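Local coordinates for 7,8-dihydro-6-hydroxymethylpterin pyrophosphokinase-dihydropteroate synthase (Plasmodium falciparum, PDB 6JWS), which probably catalyses two consecutive steps of folate synthesis, pyrophosphorylation of 6-hydroxymethyl-7,8-dihydropterin by ATP, then condensation of the resulting diphosphate with 4-aminobenzoate to 7,8-dihydropteroate, at residues S383-E387 with Y597-L602; L555-L559 with I572-I576. The protein carries 1 engineered substitution. All coordinates share one frame; numbering follows the deposited sequence.

Contact 1: residues S383-E387 with Y597-L602; sequences SYLKE and YDEYPL
L385 and K386, the two central residues of a type II turn (Y384 to E387), reach together onto the backbone of a type I turn (Y597 to Y600) and the P601 that follows it. L385 works with its two methyls. With CG anti to the backbone N (chi1 -168°), the branch is carried forward so that CD2 lies against the carbonyl oxygen of E599, 3.4 Å away, while CD1 presses on P601. The CD1 to P601 CA distance, also 3.4 Å, is tight for two carbons; P601 CB and CG sit a little further off. K386 takes a different path. Its chain bends once, at chi2 (-37°), then runs extended, laying CE alongside D598 O at 3.3 Å and putting NZ among carbonyl oxygens. NZ donates to Y600 O at 2.7 Å, almost in line with the C=O bond, and more loosely to Y597 O at 3.2 Å, which it meets from above the carbonyl plane. Y600 N, closing the turn by its 2.9 Å bond to Y597 O, comes from the opposite face, and so that oxygen is gripped by two donors. The ammonium group also forms a salt bridge with D683, whose carboxylate in turn receives the backbone N-H of L602; this charge probably helps to hold the lysine over the turn. The hairpin that ends in edge strand 382-384 of the kinase half's antiparallel sheet thus docks, through the turn after that strand, on the loop leading into strand 603-604 of the synthase TIM barrel.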
loop_
_atom_site.group_PDB
_atom_site.type_symbol
_atom_site.label_atom_id
_atom_site.label_comp_id
_atom_site.label_asym_id
_atom_site.label_seq_id
_atom_site.Cartn_x
_atom_site.Cartn_y
_atom_site.Cartn_z
ATOM N N SER B 383 20.893 -7.361 9.112
ATOM C CA SER B 383 19.674 -7.028 8.383
ATOM C C SER B 383 19.059 -5.819 9.079
ATOM O O SER B 383 18.953 -5.805 10.302
ATOM C CB SER B 383 18.670 -8.178 8.365
ATOM O OG SER B 383 19.110 -9.294 7.595
ATOM N N TYR B 384 18.671 -4.808 8.310
ATOM C CA TYR B 384 18.013 -3.662 8.908
ATOM C C TYR B 384 16.536 -3.987 9.078
ATOM O O TYR B 384 15.864 -4.305 8.089
ATOM C CB TYR B 384 18.174 -2.420 8.023
ATOM C CG TYR B 384 19.610 -1.999 7.861
ATOM C CD1 TYR B 384 20.300 -1.414 8.907
ATOM C CD2 TYR B 384 20.301 -2.278 6.690
ATOM C CE1 TYR B 384 21.635 -1.087 8.786
ATOM C CE2 TYR B 384 21.632 -1.927 6.539
ATOM C CZ TYR B 384 22.297 -1.332 7.595
ATOM O OH TYR B 384 23.605 -0.975 7.451
ATOM N N LEU B 385 16.049 -3.904 10.328
ATOM C CA LEU B 385 14.657 -4.208 10.593
ATOM C C LEU B 385 13.784 -3.351 9.677
ATOM O O LEU B 385 13.979 -2.141 9.583
ATOM C CB LEU B 385 14.331 -3.922 12.064
ATOM C CG LEU B 385 12.973 -4.475 12.504
ATOM C CD1 LEU B 385 12.970 -5.993 12.393
ATOM C CD2 LEU B 385 12.635 -4.059 13.920
ATOM N N LYS B 386 12.830 -3.996 9.002
ATOM C CA LYS B 386 11.783 -3.328 8.233
ATOM C C LYS B 386 12.284 -2.840 6.868
ATOM O O LYS B 386 11.528 -2.185 6.163
ATOM C CB LYS B 386 11.015 -2.226 8.997
ATOM C CG LYS B 386 10.282 -2.608 10.290
ATOM C CD LYS B 386 9.625 -3.978 10.285
ATOM C CE LYS B 386 9.159 -4.457 11.650
ATOM N NZ LYS B 386 8.596 -5.836 11.573
ATOM N N GLU B 387 13.518 -3.176 6.469
ATOM C CA GLU B 387 14.035 -2.681 5.197
ATOM C C GLU B 387 13.910 -3.678 4.042
ATOM O O GLU B 387 14.147 -3.306 2.893
ATOM C CB GLU B 387 15.476 -2.200 5.323
ATOM C CG GLU B 387 15.550 -0.830 5.966
ATOM C CD GLU B 387 16.901 -0.137 5.836
ATOM O OE1 GLU B 387 17.741 -0.565 4.961
ATOM O OE2 GLU B 387 17.123 0.822 6.611
ATOM N N TYR B 597 3.613 -5.200 15.464
ATOM C CA TYR B 597 4.947 -5.814 15.399
ATOM C C TYR B 597 5.994 -4.897 14.751
ATOM O O TYR B 597 7.061 -5.374 14.362
ATOM C CB TYR B 597 4.926 -7.226 14.775
ATOM C CG TYR B 597 4.073 -8.193 15.566
ATOM C CD1 TYR B 597 4.545 -8.793 16.732
ATOM C CD2 TYR B 597 2.764 -8.461 15.195
ATOM C CE1 TYR B 597 3.749 -9.639 17.501
ATOM C CE2 TYR B 597 1.956 -9.295 15.956
ATOM C CZ TYR B 597 2.446 -9.890 17.108
ATOM O OH TYR B 597 1.643 -10.706 17.856
ATOM N N ASP B 598 5.709 -3.590 14.674
ATOM C CA ASP B 598 6.534 -2.641 13.938
ATOM C C ASP B 598 7.925 -2.519 14.564
ATOM O O ASP B 598 8.854 -2.106 13.887
ATOM C CB ASP B 598 5.890 -1.242 13.853
ATOM C CG ASP B 598 4.833 -1.105 12.765
ATOM O OD1 ASP B 598 4.669 -2.055 11.953
ATOM O OD2 ASP B 598 4.161 -0.053 12.740
ATOM N N GLU B 599 8.063 -2.882 15.842
ATOM C CA GLU B 599 9.341 -2.828 16.531
ATOM C C GLU B 599 10.079 -4.161 16.491
ATOM O O GLU B 599 11.188 -4.241 17.024
ATOM C CB GLU B 599 9.116 -2.584 18.026
ATOM C CG GLU B 599 8.295 -1.350 18.323
ATOM C CD GLU B 599 9.056 -0.071 18.034
ATOM O OE1 GLU B 599 10.037 0.210 18.758
ATOM O OE2 GLU B 599 8.671 0.625 17.068
ATOM N N TYR B 600 9.467 -5.209 15.919
ATOM C CA TYR B 600 9.997 -6.553 16.092
ATOM C C TYR B 600 10.301 -7.200 14.750
ATOM O O TYR B 600 9.596 -6.955 13.780
ATOM C CB TYR B 600 8.969 -7.438 16.801
ATOM C CG TYR B 600 8.681 -7.060 18.232
ATOM C CD1 TYR B 600 9.639 -7.197 19.217
ATOM C CD2 TYR B 600 7.416 -6.664 18.626
ATOM C CE1 TYR B 600 9.352 -6.888 20.537
ATOM C CE2 TYR B 600 7.114 -6.354 19.939
ATOM C CZ TYR B 600 8.093 -6.443 20.898
ATOM O OH TYR B 600 7.812 -6.134 22.201
ATOM N N PRO B 601 11.291 -8.119 14.673
ATOM C CA PRO B 601 11.500 -8.895 13.453
ATOM C C PRO B 601 10.298 -9.827 13.339
ATOM O O PRO B 601 9.954 -10.519 14.296
ATOM C CB PRO B 601 12.796 -9.679 13.721
ATOM C CG PRO B 601 13.420 -9.023 14.958
ATOM C CD PRO B 601 12.242 -8.475 15.745
ATOM N N LEU B 602 9.618 -9.764 12.195
ATOM C CA LEU B 602 8.358 -10.454 12.017
ATOM C C LEU B 602 8.483 -11.444 10.853
ATOM O O LEU B 602 8.890 -11.080 9.745
ATOM C CB LEU B 602 7.265 -9.413 11.756
ATOM C CG LEU B 602 5.862 -9.980 11.498
ATOM C CD1 LEU B 602 5.274 -10.658 12.745
ATOM C CD2 LEU B 602 4.920 -8.882 11.005
#

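Contact 2: residues L555-L559 with I572-I576; sequences LEQRL and ILFDI. With PT1 (pteroic acid), chain I.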
loop_
_atom_site.group_PDB
_atom_site.type_symbol
_atom_site.label_atom_id
_atom_site.label_comp_id
_atom_site.label_asym_id
_atom_site.label_seq_id
_atom_site.Cartn_x
_atom_site.Cartn_y
_atom_site.Cartn_z
ATOM N N LEU B 555 4.227 -13.885 22.847
ATOM C CA LEU B 555 5.506 -13.849 22.150
ATOM C C LEU B 555 6.544 -13.023 22.910
ATOM O O LEU B 555 7.705 -13.426 22.993
ATOM C CB LEU B 555 5.274 -13.327 20.718
ATOM C CG LEU B 555 4.452 -14.293 19.856
ATOM C CD1 LEU B 555 4.087 -13.680 18.500
ATOM C CD2 LEU B 555 5.206 -15.613 19.662
ATOM N N GLU B 556 6.120 -11.883 23.476
ATOM C CA GLU B 556 7.000 -11.030 24.263
ATOM C C GLU B 556 7.447 -11.752 25.534
ATOM O O GLU B 556 8.624 -11.673 25.910
ATOM C CB GLU B 556 6.307 -9.710 24.626
ATOM C CG GLU B 556 6.171 -8.769 23.427
ATOM C CD GLU B 556 5.387 -7.495 23.740
ATOM O OE1 GLU B 556 4.340 -7.587 24.396
ATOM O OE2 GLU B 556 5.816 -6.411 23.328
ATOM N N GLN B 557 6.526 -12.483 26.181
ATOM C CA GLN B 557 6.923 -13.285 27.333
ATOM C C GLN B 557 7.971 -14.326 26.919
ATOM O O GLN B 557 8.973 -14.503 27.607
ATOM C CB GLN B 557 5.711 -13.757 28.168
ATOM C CG GLN B 557 5.086 -12.645 29.030
ATOM C CD GLN B 557 3.725 -12.870 29.684
ATOM O OE1 GLN B 557 2.824 -12.019 29.596
ATOM N NE2 GLN B 557 3.551 -13.999 30.370
ATOM N N ARG B 558 7.794 -14.972 25.753
ATOM C CA ARG B 558 8.767 -15.969 25.309
ATOM C C ARG B 558 10.133 -15.337 25.032
ATOM O O ARG B 558 11.177 -15.899 25.395
ATOM C CB ARG B 558 8.326 -16.717 24.042
ATOM C CG ARG B 558 7.081 -17.563 24.220
ATOM C CD ARG B 558 7.273 -18.424 25.450
ATOM N NE ARG B 558 8.212 -19.515 25.289
ATOM C CZ ARG B 558 8.727 -20.210 26.299
ATOM N NH1 ARG B 558 8.449 -19.884 27.551
ATOM N NH2 ARG B 558 9.572 -21.200 26.057
ATOM N N LEU B 559 10.121 -14.197 24.340
ATOM C CA LEU B 559 11.363 -13.483 24.076
ATOM C C LEU B 559 12.034 -13.132 25.405
ATOM O O LEU B 559 13.232 -13.310 25.551
ATOM C CB LEU B 559 11.084 -12.240 23.213
ATOM C CG LEU B 559 12.278 -11.315 22.955
ATOM C CD1 LEU B 559 12.191 -10.632 21.591
ATOM C CD2 LEU B 559 12.467 -10.281 24.074
ATOM N N ILE B 572 15.917 -13.079 17.638
ATOM C CA ILE B 572 14.638 -13.714 17.935
ATOM C C ILE B 572 13.572 -13.085 17.046
ATOM O O ILE B 572 13.401 -11.874 17.070
ATOM C CB ILE B 572 14.288 -13.511 19.425
ATOM C CG1 ILE B 572 15.369 -14.127 20.323
ATOM C CG2 ILE B 572 12.897 -14.045 19.745
ATOM C CD1 ILE B 572 15.289 -13.713 21.768
ATOM N N LEU B 573 12.848 -13.913 16.287
ATOM C CA LEU B 573 11.814 -13.429 15.388
ATOM C C LEU B 573 10.459 -13.913 15.884
ATOM O O LEU B 573 10.387 -14.953 16.547
ATOM C CB LEU B 573 12.142 -13.951 13.994
ATOM C CG LEU B 573 13.527 -13.522 13.499
ATOM C CD1 LEU B 573 14.451 -14.717 13.401
ATOM C CD2 LEU B 573 13.413 -12.852 12.146
ATOM N N PHE B 574 9.416 -13.115 15.607
ATOM C CA PHE B 574 8.061 -13.379 16.063
ATOM C C PHE B 574 7.225 -13.885 14.902
ATOM O O PHE B 574 7.374 -13.408 13.773
ATOM C CB PHE B 574 7.363 -12.092 16.515
ATOM C CG PHE B 574 7.863 -11.487 17.803
ATOM C CD1 PHE B 574 9.203 -11.184 17.977
ATOM C CD2 PHE B 574 6.988 -11.114 18.801
ATOM C CE1 PHE B 574 9.639 -10.608 19.166
ATOM C CE2 PHE B 574 7.423 -10.569 19.998
ATOM C CZ PHE B 574 8.752 -10.327 20.186
ATOM N N ASP B 575 6.305 -14.807 15.225
ATOM C CA ASP B 575 5.366 -15.338 14.250
ATOM C C ASP B 575 4.016 -15.522 14.945
ATOM O O ASP B 575 3.924 -16.218 15.952
ATOM C CB ASP B 575 5.929 -16.600 13.576
ATOM C CG ASP B 575 5.041 -17.159 12.474
ATOM O OD1 ASP B 575 3.880 -16.711 12.359
ATOM O OD2 ASP B 575 5.522 -18.012 11.690
ATOM N N ILE B 576 2.964 -14.922 14.383
ATOM C CA ILE B 576 1.636 -14.873 14.990
ATOM C C ILE B 576 0.903 -16.203 14.795
ATOM O O ILE B 576 -0.146 -16.418 15.397
ATOM C CB ILE B 576 0.836 -13.743 14.334
ATOM C CG1 ILE B 576 1.066 -13.832 12.822
ATOM C CG2 ILE B 576 1.310 -12.402 14.883
ATOM C CD1 ILE B 576 -0.037 -13.290 12.018
HETATM C C2 PT1 I . 3.891 -20.969 10.045
HETATM C C3 PT1 I . 3.969 -22.392 9.713
HETATM C C5 PT1 I . 5.207 -23.082 10.088
HETATM N N6 PT1 I . 2.974 -23.065 9.086
HETATM C C7 PT1 I . 6.045 -21.045 11.032
HETATM N N9 PT1 I . 6.187 -22.374 10.721
HETATM C C10 PT1 I . 3.118 -24.394 8.839
HETATM N N11 PT1 I . 7.048 -20.359 11.691
HETATM C C12 PT1 I . 4.277 -25.058 9.220
HETATM C C21 PT1 I . -4.389 -23.842 7.518
HETATM O O22 PT1 I . -4.759 -24.022 6.325
HETATM O O1 PT1 I . 2.787 -20.277 9.737
HETATM N N4 PT1 I . 4.922 -20.365 10.676
HETATM N N8 PT1 I . 5.292 -24.395 9.813
HETATM C C13 PT1 I . 1.981 -25.134 8.185
HETATM N N14 PT1 I . 0.867 -25.248 9.166
HETATM C C15 PT1 I . -0.391 -24.918 8.793
HETATM C C16 PT1 I . -1.292 -24.381 9.737
HETATM C C17 PT1 I . -0.783 -25.137 7.432
HETATM C C18 PT1 I . -2.599 -24.034 9.315
HETATM C C19 PT1 I . -2.101 -24.803 7.030
HETATM C C20 PT1 I . -2.999 -24.233 7.967
HETATM O O23 PT1 I . -5.173 -23.331 8.334
#
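F574 projects from strand 572-575 into the angle between L555 and L559, one turn apart on helix 547-564. Its CB lies 4.1 Å from L555 CD1, and CG continues from it in the direction set by chi1 (-71°), anti to the carbonyl carbon. One side of the ring packs against L555 and E556: CD2 meets L555 CB at 3.4 Å, and CE2 touches that CB, the helix backbone at E556 N (3.9 Å) and E556 CG. L555 runs back along the phenylalanine, antiparallel to it, until its CD1 reaches D575 O at 3.6 Å. The other side belongs to L559, whose CD1 comes in at the ring edge, 3.5 Å from CE1 and slightly further from CZ, L559 lying roughly perpendicular to F574. The same methyl rests on I572 CG2 at 3.9 Å, and L559 CG meets I572 CD1, so the leucine bridges two residues of the strand. Y600 stacks on F574 as well. These side chains fill the space between helix and strand, which run nearly antiparallel (161° between their directions). D575 points away from the helix; its OD2 accepts a bent hydrogen bond from the amino N11 of pteroic acid (2.8 Å) and lies nearer still, 2.6 Å, to ring N4, while G577 N holds OD1. Together with strand 525-529, which lies parallel beside strand 572-575, the helix forms a beta-alpha-beta crossover of the TIM barrel: apolar residues face the outer helix, and an aspartate faces the pterin pocket inside.

Overall arrangement
From the N terminus, the chain builds most of the antiparallel kinase sheet, ends it with the hairpin of strands 372-377 and 382-384, and leaves through residues 383-387 into the barrel. Contact 1 closes a long loop there, bringing the chain back to this exit at 597-602. Contact 2 is a short local closure between 555-559 and 572-576, falling wholly within that loop, so the two do not cross. They meet where P601 O accepts from F574 N, the Y600 ring stacks with F574 and Y597 packs on I576; a further F574 to F603 backbone bond helps join strand 572-575 to strand 603-604. The loop 597-602 thus touches the kinase sheet, strand 572-575 and helix 547-564 together.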